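Local coordinates for cupin domain protein (PDB 5ZBF) that binds iron(II) and 4-hydroxyphenylpyruvic acid and probably acts as a cupin-superfamily isomerase in making the Choi moiety of aeruginosins, at residues 140-145 with 193-198. Residues are numbered along the deposited sequence; the frame is centred on the assembly and turned at random.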
loop_
_atom_site.group_PDB
_atom_site.type_symbol
_atom_site.label_atom_id
_atom_site.label_comp_id
_atom_site.label_asym_id
_atom_site.label_seq_id
_atom_site.Cartn_x
_atom_site.Cartn_y
_atom_site.Cartn_z
ATOM N N MET A 140 5.507 -9.942 0.683
ATOM C CA MET A 140 5.950 -11.294 1.001
ATOM C C MET A 140 5.023 -12.347 0.442
ATOM O O MET A 140 3.821 -12.126 0.328
ATOM C CB MET A 140 6.031 -11.462 2.511
ATOM C CG MET A 140 4.697 -11.378 3.220
ATOM S SD MET A 140 4.916 -11.320 5.001
ATOM C CE MET A 140 5.614 -12.931 5.322
ATOM N N LYS A 141 5.596 -13.506 0.129
ATOM C CA LYS A 141 4.809 -14.636 -0.342
ATOM C C LYS A 141 4.344 -15.438 0.856
ATOM O O LYS A 141 5.159 -15.815 1.714
ATOM C CB LYS A 141 5.624 -15.516 -1.288
ATOM C CG LYS A 141 5.718 -14.942 -2.686
ATOM C CD LYS A 141 6.138 -15.981 -3.715
ATOM C CE LYS A 141 5.606 -15.634 -5.097
ATOM N NZ LYS A 141 6.316 -14.479 -5.703
ATOM N N ILE A 142 3.039 -15.672 0.919
ATOM C CA ILE A 142 2.434 -16.562 1.907
ATOM C C ILE A 142 2.282 -17.917 1.223
ATOM O O ILE A 142 1.444 -18.062 0.342
ATOM C CB ILE A 142 1.042 -16.063 2.367
ATOM C CG1 ILE A 142 1.095 -14.594 2.839
ATOM C CG2 ILE A 142 0.488 -16.968 3.468
ATOM C CD1 ILE A 142 2.046 -14.325 3.990
ATOM N N PRO A 143 3.097 -18.918 1.610
ATOM C CA PRO A 143 3.011 -20.199 0.893
ATOM C C PRO A 143 1.651 -20.891 1.003
ATOM O O PRO A 143 0.931 -20.687 1.975
ATOM C CB PRO A 143 4.088 -21.051 1.573
ATOM C CG PRO A 143 5.027 -20.070 2.188
ATOM C CD PRO A 143 4.164 -18.927 2.625
ATOM N N SER A 144 1.307 -21.701 0.010
ATOM C CA SER A 144 0.114 -22.542 0.077
ATOM C C SER A 144 0.088 -23.307 1.390
ATOM O O SER A 144 1.079 -23.929 1.763
ATOM C CB SER A 144 0.089 -23.548 -1.072
ATOM O OG SER A 144 -0.982 -24.454 -0.898
ATOM N N GLY A 145 -1.036 -23.243 2.094
ATOM C CA GLY A 145 -1.188 -23.958 3.364
ATOM C C GLY A 145 -0.688 -23.236 4.604
ATOM O O GLY A 145 -0.969 -23.666 5.725
ATOM N N GLY A 193 -4.213 -15.260 10.018
ATOM C CA GLY A 193 -4.562 -15.505 8.634
ATOM C C GLY A 193 -4.208 -16.904 8.212
ATOM O O GLY A 193 -3.462 -17.603 8.893
ATOM N N TYR A 194 -4.749 -17.321 7.081
ATOM C CA TYR A 194 -4.526 -18.675 6.616
ATOM C C TYR A 194 -4.704 -18.731 5.107
ATOM O O TYR A 194 -5.752 -18.333 4.582
ATOM C CB TYR A 194 -5.492 -19.614 7.353
ATOM C CG TYR A 194 -5.610 -21.020 6.815
ATOM C CD1 TYR A 194 -4.494 -21.717 6.342
ATOM C CD2 TYR A 194 -6.831 -21.684 6.849
ATOM C CE1 TYR A 194 -4.612 -23.012 5.860
ATOM C CE2 TYR A 194 -6.957 -22.982 6.384
ATOM C CZ TYR A 194 -5.845 -23.641 5.890
ATOM O OH TYR A 194 -5.979 -24.932 5.435
ATOM N N ASN A 195 -3.657 -19.187 4.424
ATOM C CA ASN A 195 -3.719 -19.447 3.000
ATOM C C ASN A 195 -4.188 -20.875 2.761
ATOM O O ASN A 195 -3.382 -21.810 2.744
ATOM C CB ASN A 195 -2.366 -19.211 2.331
ATOM C CG ASN A 195 -2.419 -19.429 0.824
ATOM O OD1 ASN A 195 -3.475 -19.731 0.264
ATOM N ND2 ASN A 195 -1.283 -19.278 0.163
ATOM N N SER A 196 -5.496 -21.031 2.588
ATOM C CA SER A 196 -6.096 -22.343 2.337
ATOM C C SER A 196 -6.133 -22.688 0.843
ATOM O O SER A 196 -6.727 -23.687 0.461
ATOM C CB SER A 196 -7.516 -22.383 2.898
ATOM O OG SER A 196 -8.281 -21.323 2.370
ATOM N N SER A 197 -5.528 -21.848 0.003
ATOM C CA SER A 197 -5.480 -22.095 -1.443
ATOM C C SER A 197 -4.268 -22.947 -1.819
ATOM O O SER A 197 -3.370 -23.149 -1.000
ATOM C CB SER A 197 -5.441 -20.770 -2.209
ATOM O OG SER A 197 -4.127 -20.248 -2.273
ATOM N N ASN A 198 -4.241 -23.438 -3.061
ATOM C CA ASN A 198 -3.110 -24.244 -3.550
ATOM C C ASN A 198 -2.016 -23.414 -4.249
ATOM O O ASN A 198 -1.134 -23.967 -4.915
ATOM C CB ASN A 198 -3.603 -25.381 -4.467
ATOM C CG ASN A 198 -4.097 -26.583 -3.684
ATOM O OD1 ASN A 198 -3.302 -27.365 -3.152
ATOM N ND2 ASN A 198 -5.411 -26.737 -3.607
HETATM O O HOH W 1 -0.751 -27.105 -1.671
#
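The amide nitrogen ND2 of N195 serves several carbonyls: it donates to O of I142 at 3.0 Å, bonds weakly to O of P143 at 3.2 Å, and also hydrogen-bonds to the backbone O of Q199, just beyond 193-198. The I142 oxygen lies only 11° out of the N195 amide plane, whereas ND2 stands 43° out of the I142 carbonyl plane, so off the lone pairs. With CG anti to the backbone N (chi1 -178°), the amide is carried toward 142-144, and CB of N195 packs 3.8 Å from CG2 of I142. At the other end of the amide, OD1 accepts from N of S197 at 3.0 Å, closing an Asx turn, and from OG of S197 in the carbonyl plane, on a lone pair; held through ND2 on one side and OD1 on the other, the amide is fixed in its rotation. Here, within the second cupin domain, the loop linking strands 135-142 and 147-152 meets the loop between 190-194 and 201-208. Shortening N195 to an alanine would probably cost the I142 carbonyl this donor and leave N and OG of S197 without their shared acceptor. The loops are further joined by N of G145 donating to O of N195 (2.8 Å) and by OG of S144 donating to O of S197 (2.7 Å), the latter again on a lone pair. A water donates to both OG of S144 and OD1 of N198, while O of G145 sits at the edge of the Y194 ring, 3.7 Å from CE1.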